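PDB 2C4E: sugar kinase MJ0406 from Methanococcus jannaschii, which phosphorylates a wide range of nucleosides, above all inosine, guanosine and cytidine, to their monophosphates, with ATP as the preferred phosphate donor and magnesium or manganese as cofactor. Local coordinates for residues 41-47 against 282-286. Residues are numbered along the deposited sequence; the frame is centred on the assembly and turned at random.
Sequences YGGAAAN and GCQTN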
ATOM      1  N   TYR A  41      -4.956 -12.019   7.188  1.00 22.08           N
ATOM      2  CA  TYR A  41      -4.369 -11.991   8.518  1.00 22.24           C
ATOM      3  C   TYR A  41      -2.964 -12.573   8.430  1.00 21.74           C
ATOM      4  O   TYR A  41      -2.749 -13.640   7.844  1.00 21.96           O
ATOM      5  CB  TYR A  41      -5.259 -12.746   9.511  1.00 22.74           C
ATOM      6  CG  TYR A  41      -6.648 -12.145   9.651  1.00 24.82           C
ATOM      7  CD1 TYR A  41      -7.788 -12.943   9.598  1.00 26.59           C
ATOM      8  CD2 TYR A  41      -6.824 -10.773   9.808  1.00 26.76           C
ATOM      9  CE1 TYR A  41      -9.047 -12.397   9.718  1.00 27.43           C
ATOM     10  CE2 TYR A  41      -8.083 -10.220   9.923  1.00 27.96           C
ATOM     11  CZ  TYR A  41      -9.194 -11.036   9.876  1.00 28.10           C
ATOM     12  OH  TYR A  41     -10.452 -10.478   9.987  1.00 28.66           O
ATOM     13  N   GLY A  42      -2.005 -11.850   9.001  1.00 21.46           N
ATOM     14  CA  GLY A  42      -0.601 -12.205   8.899  1.00 20.98           C
ATOM     15  C   GLY A  42       0.252 -11.750  10.063  1.00 20.27           C
ATOM     16  O   GLY A  42      -0.252 -11.534  11.176  1.00 20.27           O
ATOM     17  N   GLY A  43       1.545 -11.595   9.789  1.00 19.91           N
ATOM     18  CA  GLY A  43       2.556 -11.344  10.805  1.00 19.80           C
ATOM     19  C   GLY A  43       3.136 -12.668  11.277  1.00 20.27           C
ATOM     20  O   GLY A  43       2.386 -13.557  11.656  1.00 20.37           O
ATOM     21  N   ALA A  44       4.456 -12.820  11.227  1.00 20.77           N
ATOM     22  CA  ALA A  44       5.095 -14.105  11.587  1.00 21.57           C
ATOM     23  C   ALA A  44       4.701 -14.660  12.961  1.00 21.78           C
ATOM     24  O   ALA A  44       4.452 -15.863  13.085  1.00 22.37           O
ATOM     25  CB  ALA A  44       6.595 -14.005  11.455  1.00 21.95           C
ATOM     26  N   ALA A  45       4.633 -13.817  13.991  1.00 21.06           N
ATOM     27  CA  ALA A  45       4.244 -14.294  15.318  1.00 20.65           C
ATOM     28  C   ALA A  45       2.812 -14.800  15.337  1.00 20.46           C
ATOM     29  O   ALA A  45       2.555 -15.892  15.822  1.00 20.92           O
ATOM     30  CB  ALA A  45       4.458 -13.209  16.404  1.00 20.90           C
ATOM     31  N   ALA A  46       1.884 -14.021  14.790  1.00 20.32           N
ATOM     32  CA  ALA A  46       0.481 -14.387  14.724  1.00 20.02           C
ATOM     33  C   ALA A  46       0.268 -15.636  13.874  1.00 20.16           C
ATOM     34  O   ALA A  46      -0.492 -16.517  14.251  1.00 20.86           O
ATOM     35  CB  ALA A  46      -0.323 -13.238  14.174  1.00 20.52           C
ATOM     36  N   ASN A  47       0.926 -15.713  12.729  1.00 19.87           N
ATOM     37  CA  ASN A  47       0.843 -16.894  11.870  1.00 20.64           C
ATOM     38  C   ASN A  47       1.168 -18.151  12.667  1.00 20.61           C
ATOM     39  O   ASN A  47       0.454 -19.153  12.629  1.00 21.23           O
ATOM     40  CB  ASN A  47       1.840 -16.798  10.721  1.00 20.48           C
ATOM     41  CG  ASN A  47       1.456 -15.735   9.698  1.00 22.22           C
ATOM     42  OD1 ASN A  47       0.320 -15.269   9.677  1.00 20.50           O
ATOM     43  ND2 ASN A  47       2.406 -15.351   8.860  1.00 21.22           N
ATOM     44  N   GLY A 282      -2.763 -16.543   1.597  1.00 25.50           N
ATOM     45  CA  GLY A 282      -2.833 -16.105   2.973  1.00 25.80           C
ATOM     46  C   GLY A 282      -2.098 -17.091   3.862  1.00 26.10           C
ATOM     47  O   GLY A 282      -2.119 -18.303   3.631  1.00 26.23           O
ATOM     48  N   CYS A 283      -1.441 -16.565   4.880  1.00 26.15           N
ATOM     49  CA  CYS A 283      -0.600 -17.384   5.751  1.00 26.86           C
ATOM     50  C   CYS A 283      -1.393 -18.212   6.743  1.00 26.93           C
ATOM     51  O   CYS A 283      -0.873 -19.191   7.285  1.00 27.19           O
ATOM     52  CB  CYS A 283       0.382 -16.504   6.506  1.00 26.63           C
ATOM     53  SG  CYS A 283       1.596 -15.699   5.459  1.00 28.48           S
ATOM     54  N   GLN A 284      -2.638 -17.833   6.995  1.00 27.01           N
ATOM     55  CA  GLN A 284      -3.453 -18.545   7.977  1.00 27.36           C
ATOM     56  C   GLN A 284      -4.679 -19.226   7.377  1.00 27.88           C
ATOM     57  O   GLN A 284      -5.418 -19.913   8.083  1.00 28.84           O
ATOM     58  CB  GLN A 284      -3.883 -17.589   9.089  1.00 26.93           C
ATOM     59  CG  GLN A 284      -2.711 -16.915   9.781  1.00 25.51           C
ATOM     60  CD  GLN A 284      -3.140 -15.862  10.775  1.00 22.50           C
ATOM     61  OE1 GLN A 284      -4.282 -15.847  11.198  1.00 23.47           O
ATOM     62  NE2 GLN A 284      -2.219 -14.987  11.159  1.00 21.64           N
ATOM     63  N   THR A 285      -4.893 -19.050   6.079  1.00 27.77           N
ATOM     64  CA  THR A 285      -6.155 -19.458   5.475  1.00 27.87           C
ATOM     65  C   THR A 285      -6.388 -20.971   5.462  1.00 27.44           C
ATOM     66  O   THR A 285      -7.501 -21.408   5.722  1.00 28.56           O
ATOM     67  CB  THR A 285      -6.289 -18.855   4.068  1.00 28.03           C
ATOM     68  OG1 THR A 285      -5.142 -19.189   3.279  1.00 30.83           O
ATOM     69  CG2 THR A 285      -6.255 -17.352   4.147  1.00 27.03           C
ATOM     70  N   ASN A 286      -5.344 -21.762   5.204  1.00 26.75           N
ATOM     71  CA  ASN A 286      -5.480 -23.220   5.118  1.00 26.28           C
ATOM     72  C   ASN A 286      -4.656 -23.940   6.175  1.00 25.74           C
ATOM     73  O   ASN A 286      -4.069 -24.990   5.905  1.00 24.68           O
ATOM     74  CB  ASN A 286      -5.098 -23.724   3.711  1.00 26.85           C
ATOM     75  CG  ASN A 286      -5.715 -25.082   3.376  1.00 27.74           C
ATOM     76  OD1 ASN A 286      -5.032 -25.992   2.876  1.00 29.38           O
ATOM     77  ND2 ASN A 286      -7.008 -25.225   3.640  1.00 29.25           N
TER
HETATM   78  O   HOH W   1      -4.223 -15.484   6.263  1.00 23.85           O
HETATM   79  O   HOH W   2      -1.298 -13.700   5.608  1.00 25.28           O
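Gln284 and Asn47 join their side-chain amides by one hydrogen bond, NE2 of Gln284 to OD1 of Asn47 at 3.0 Å. The bond is nearly straight (167° at the hydrogen) and arrives in the carbonyl plane of Asn47, although the two amides stand almost perpendicular, 83° apart. Gln284 gets there on an extended chain (chi2 174°), which carries its amide past the Tyr41 carbonyl to the start of helix 44-54; NE2 is also hydrogen-bonded to Tyr74 OH, and OE1 to Tyr77 OH.

Two waters make the second link. Water 1 donates to Tyr41 O at 2.8 Å and accepts from Gln284 N. Water 2 donates to Tyr41 O at 2.7 Å and accepts from Cys283 N.

The remaining contacts are van der Waals: CB of Cys283 lies against the Asn47 amide, 3.3 Å from ND2, with SG alongside, while CB of Tyr41 meets Gln284 OE1 at 3.7 Å.

Gly43, a substrate-binding residue, occupies the N-cap position, and its O takes the helical bond from Asn47 N. With OD1 held by Gln284 and ND2 by Asp247, the amide of substrate-binding Asn47 is fixed in rotation, consistent with a second-shell role for Gln284 at the nucleoside site of this ribokinase fold.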